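Local coordinates for flagellar hook-associated protein (Burkholderia pseudomallei, PDB 4UT1) that probably serves as a structural component of the bacterial flagellum, forming part of the junction at the flagellar hook, at residues S149-Q157 with G429-A437. Residues are numbered along the deposited sequence; the frame is centred on the assembly and turned at random.
Sequences SQLVAAGQQ and GALDGFSLA. With EDO (1,2-ethanediol), chain G.
Leu151 packs against both Phe434 and Leu431: its CD1 methyl sits over the middle of the Phe434 ring, 3.5 Å from the centroid and 5° off the ring normal, a CH-pi contact with one face. With chi1 at -170°, CG of Phe434 lies opposite the backbone N, which brings the ring face to that methyl. The other methyl of Leu151, CD2, meets CD2 of Leu431 at 3.8 Å, the two leucines crossing at about a right angle. Leu431, the residue with the largest area buried here, also lies against bare helix backbone, its CB 3.7 Å from Gly155 CA, where the two backbones come within 4.9 Å, Gly155 CA to Leu431 CA.

Among the polar contacts, Leu431 O receives a CA-H...O approach from Val152 CA at 3.5 Å. Asp432 reaches the helix through water: one molecule donates to its OD1 (2.6 Å) and to Val152 O while accepting from Gln156 NE2, and a second donates to Asp432 OD2 (2.7 Å) and to Gly155 O (2.9 Å).

Phe434 also packs on Ala311 and Phe314 of helix 287-322, and Ser435 and Ala437 make backbone hydrogen bonds with Ala338 and Leu336, respectively. The contact thus packs the weakly bonded turn at about 430-433, and the residue leading into strand 435-436, against helix 134-193, part of the elongated helical bundle of FlgK.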
ATOM      1  N   SER A 149      14.986   5.169   7.911  1.00 10.49           N
ATOM      2  CA  SER A 149      14.706   5.429   9.316  1.00 13.17           C
ATOM      3  C   SER A 149      13.291   5.934   9.507  1.00 11.83           C
ATOM      4  O   SER A 149      12.595   5.521  10.445  1.00 11.62           O
ATOM      5  CB  SER A 149      15.705   6.449   9.885  1.00 13.30           C
ATOM      6  OG  SER A 149      16.953   5.820  10.085  1.00 17.54           O
ATOM      7  N   GLN A 150      12.868   6.836   8.630  1.00 10.73           N
ATOM      8  CA  GLN A 150      11.548   7.441   8.770  1.00 12.81           C
ATOM      9  C   GLN A 150      10.440   6.451   8.438  1.00 10.84           C
ATOM     10  O   GLN A 150       9.411   6.383   9.135  1.00 11.84           O
ATOM     11  CB  GLN A 150      11.447   8.684   7.896  1.00 12.26           C
ATOM     12  CG  GLN A 150      12.258   9.837   8.448  1.00 18.03           C
ATOM     13  CD  GLN A 150      12.400  10.972   7.468  1.00 22.89           C
ATOM     14  OE1 GLN A 150      11.415  11.475   6.931  1.00 29.39           O
ATOM     15  NE2 GLN A 150      13.631  11.373   7.215  1.00 26.70           N
ATOM     16  N   LEU A 151      10.645   5.680   7.377  1.00 12.85           N
ATOM     17  CA  LEU A 151       9.659   4.681   6.992  1.00 11.34           C
ATOM     18  C   LEU A 151       9.519   3.593   8.064  1.00 10.63           C
ATOM     19  O   LEU A 151       8.416   3.217   8.416  1.00 11.86           O
ATOM     20  CB  LEU A 151      10.015   4.064   5.643  1.00 13.56           C
ATOM     21  CG  LEU A 151       9.751   4.960   4.435  1.00 12.99           C
ATOM     22  CD1 LEU A 151      10.309   4.338   3.155  1.00 12.17           C
ATOM     23  CD2 LEU A 151       8.248   5.260   4.284  1.00 13.01           C
ATOM     24  N   VAL A 152      10.635   3.065   8.553  1.00 11.63           N
ATOM     25  CA  VAL A 152      10.602   2.072   9.618  1.00 12.18           C
ATOM     26  C   VAL A 152       9.965   2.639  10.910  1.00 14.24           C
ATOM     27  O   VAL A 152       9.122   1.980  11.519  1.00 12.49           O
ATOM     28  CB  VAL A 152      12.029   1.534   9.909  1.00 14.19           C
ATOM     29  CG1 VAL A 152      12.057   0.696  11.176  1.00 15.90           C
ATOM     30  CG2 VAL A 152      12.533   0.734   8.741  1.00 15.34           C
ATOM     31  N   ALA A 153      10.340   3.855  11.314  1.00 14.95           N
ATOM     32  CA  ALA A 153       9.726   4.484  12.486  1.00 12.85           C
ATOM     33  C   ALA A 153       8.233   4.698  12.257  1.00 15.46           C
ATOM     34  O   ALA A 153       7.433   4.518  13.169  1.00 12.40           O
ATOM     35  CB  ALA A 153      10.419   5.817  12.832  1.00 11.70           C
ATOM     36  N   ALA A 154       7.853   5.043  11.026  1.00 12.29           N
ATOM     37  CA  ALA A 154       6.437   5.151  10.698  1.00 14.46           C
ATOM     38  C   ALA A 154       5.699   3.823  10.928  1.00 14.63           C
ATOM     39  O   ALA A 154       4.586   3.808  11.450  1.00 15.23           O
ATOM     40  CB  ALA A 154       6.254   5.607   9.258  1.00 11.23           C
ATOM     41  N   GLY A 155       6.321   2.710  10.542  1.00 12.23           N
ATOM     42  CA  GLY A 155       5.712   1.398  10.752  1.00 12.09           C
ATOM     43  C   GLY A 155       5.464   1.158  12.233  1.00 13.20           C
ATOM     44  O   GLY A 155       4.414   0.639  12.632  1.00 12.16           O
ATOM     45  N   GLN A 156       6.438   1.538  13.049  1.00 10.28           N
ATOM     46  CA  GLN A 156       6.319   1.401  14.500  1.00 11.28           C
ATOM     47  C   GLN A 156       5.184   2.257  15.054  1.00 11.47           C
ATOM     48  O   GLN A 156       4.441   1.805  15.925  1.00 12.52           O
ATOM     49  CB  GLN A 156       7.629   1.777  15.185  1.00 13.54           C
ATOM     50  CG  GLN A 156       8.812   0.875  14.874  1.00 15.49           C
ATOM     51  CD  GLN A 156       8.751  -0.459  15.595  1.00 21.54           C
ATOM     52  OE1 GLN A 156       8.462  -0.527  16.797  1.00 17.27           O
ATOM     53  NE2 GLN A 156       9.025  -1.534  14.860  1.00 20.93           N
ATOM     54  N   GLN A 157       5.054   3.489  14.569  1.00 10.74           N
ATOM     55  CA  GLN A 157       3.994   4.385  15.029  1.00 15.44           C
ATOM     56  C   GLN A 157       2.612   3.855  14.675  1.00 12.27           C
ATOM     57  O   GLN A 157       1.689   3.861  15.503  1.00 12.27           O
ATOM     58  CB  GLN A 157       4.169   5.790  14.454  1.00 15.35           C
ATOM     59  CG  GLN A 157       3.062   6.760  14.877  1.00 21.27           C
ATOM     60  CD  GLN A 157       3.121   7.100  16.369  1.00 24.66           C
ATOM     61  OE1 GLN A 157       4.196   7.354  16.916  1.00 28.33           O
ATOM     62  NE2 GLN A 157       1.971   7.098  17.024  1.00 27.19           N
ATOM     63  N   GLY A 429       2.619  -4.074   5.800  1.00 11.89           N
ATOM     64  CA  GLY A 429       3.889  -4.497   6.377  1.00 13.38           C
ATOM     65  C   GLY A 429       5.159  -4.041   5.688  1.00 14.12           C
ATOM     66  O   GLY A 429       6.269  -4.351   6.141  1.00 13.79           O
ATOM     67  N   ALA A 430       5.019  -3.304   4.594  1.00 11.65           N
ATOM     68  CA  ALA A 430       6.186  -2.882   3.837  1.00 14.60           C
ATOM     69  C   ALA A 430       7.098  -1.974   4.658  1.00 12.45           C
ATOM     70  O   ALA A 430       8.315  -1.960   4.452  1.00 15.97           O
ATOM     71  CB  ALA A 430       5.757  -2.178   2.560  1.00 14.64           C
ATOM     72  N   LEU A 431       6.507  -1.221   5.576  1.00 11.74           N
ATOM     73  CA  LEU A 431       7.268  -0.269   6.386  1.00 12.57           C
ATOM     74  C   LEU A 431       8.192  -0.960   7.374  1.00 15.39           C
ATOM     75  O   LEU A 431       9.329  -0.526   7.571  1.00 12.97           O
ATOM     76  CB  LEU A 431       6.327   0.664   7.145  1.00 10.65           C
ATOM     77  CG  LEU A 431       5.321   1.481   6.331  1.00 13.73           C
ATOM     78  CD1 LEU A 431       4.491   2.372   7.248  1.00 14.47           C
ATOM     79  CD2 LEU A 431       6.054   2.291   5.241  1.00 15.70           C
ATOM     80  N   ASP A 432       7.693  -2.008   8.026  1.00 14.74           N
ATOM     81  CA  ASP A 432       8.432  -2.629   9.123  1.00 15.54           C
ATOM     82  C   ASP A 432       9.669  -3.349   8.616  1.00 16.18           C
ATOM     83  O   ASP A 432      10.650  -3.482   9.345  1.00 21.27           O
ATOM     84  CB  ASP A 432       7.542  -3.610   9.909  1.00 15.45           C
ATOM     85  CG  ASP A 432       6.457  -2.915  10.703  1.00 22.40           C
ATOM     86  OD1 ASP A 432       6.729  -1.848  11.300  1.00 18.96           O
ATOM     87  OD2 ASP A 432       5.324  -3.451  10.746  1.00 22.16           O
ATOM     88  N   GLY A 433       9.621  -3.804   7.366  1.00 15.13           N
ATOM     89  CA  GLY A 433      10.741  -4.490   6.753  1.00 18.03           C
ATOM     90  C   GLY A 433      11.572  -3.641   5.804  1.00 15.20           C
ATOM     91  O   GLY A 433      12.568  -4.122   5.271  1.00 15.77           O
ATOM     92  N   PHE A 434      11.184  -2.381   5.606  1.00 12.13           N
ATOM     93  CA  PHE A 434      11.901  -1.509   4.667  1.00 13.18           C
ATOM     94  C   PHE A 434      13.365  -1.357   5.057  1.00 14.25           C
ATOM     95  O   PHE A 434      13.676  -0.964   6.179  1.00 13.65           O
ATOM     96  CB  PHE A 434      11.251  -0.119   4.592  1.00  9.13           C
ATOM     97  CG  PHE A 434      11.800   0.736   3.483  1.00 13.52           C
ATOM     98  CD1 PHE A 434      12.917   1.540   3.687  1.00 14.45           C
ATOM     99  CD2 PHE A 434      11.210   0.724   2.231  1.00 12.47           C
ATOM    100  CE1 PHE A 434      13.449   2.319   2.640  1.00 12.45           C
ATOM    101  CE2 PHE A 434      11.729   1.503   1.191  1.00 10.38           C
ATOM    102  CZ  PHE A 434      12.845   2.305   1.411  1.00 10.85           C
ATOM    103  N   SER A 435      14.276  -1.646   4.132  1.00 13.45           N
ATOM    104  CA  SER A 435      15.689  -1.451   4.433  1.00 17.30           C
ATOM    105  C   SER A 435      16.542  -1.284   3.198  1.00 15.95           C
ATOM    106  O   SER A 435      16.117  -1.579   2.092  1.00 12.97           O
ATOM    107  CB  SER A 435      16.236  -2.621   5.234  1.00 23.40           C
ATOM    108  OG  SER A 435      16.019  -3.822   4.549  1.00 21.17           O
ATOM    109  N   LEU A 436      17.760  -0.815   3.420  1.00 14.30           N
ATOM    110  CA  LEU A 436      18.753  -0.775   2.367  1.00 14.57           C
ATOM    111  C   LEU A 436      19.195  -2.205   2.122  1.00 16.96           C
ATOM    112  O   LEU A 436      19.529  -2.921   3.068  1.00 14.75           O
ATOM    113  CB  LEU A 436      19.934   0.129   2.773  1.00 13.39           C
ATOM    114  CG  LEU A 436      19.733   1.644   2.707  1.00 15.37           C
ATOM    115  CD1 LEU A 436      18.642   2.136   3.664  1.00 13.15           C
ATOM    116  CD2 LEU A 436      21.057   2.387   2.986  1.00 17.55           C
ATOM    117  N   ALA A 437      19.153  -2.653   0.868  1.00 12.27           N
ATOM    118  CA  ALA A 437      19.684  -3.968   0.546  1.00 12.97           C
ATOM    119  C   ALA A 437      21.195  -3.984   0.742  1.00 20.41           C
ATOM    120  O   ALA A 437      21.778  -5.016   1.078  1.00 20.46           O
ATOM    121  CB  ALA A 437      19.324  -4.354  -0.869  1.00 14.25           C
TER
HETATM  122  C1  EDO G1633       5.966  -5.034  17.512  1.00 23.84           C
HETATM  123  O1  EDO G1633       5.995  -4.927  18.937  1.00 32.03           O
HETATM  124  C2  EDO G1633       6.756  -3.855  16.956  1.00 23.52           C
HETATM  125  O2  EDO G1633       6.795  -3.924  15.532  1.00 26.61           O
HETATM  126  O   HOH W   1       9.100  -0.941  11.825  1.00 15.93           O
HETATM  127  O   HOH W   2       3.356  -1.781  11.398  1.00 15.83           O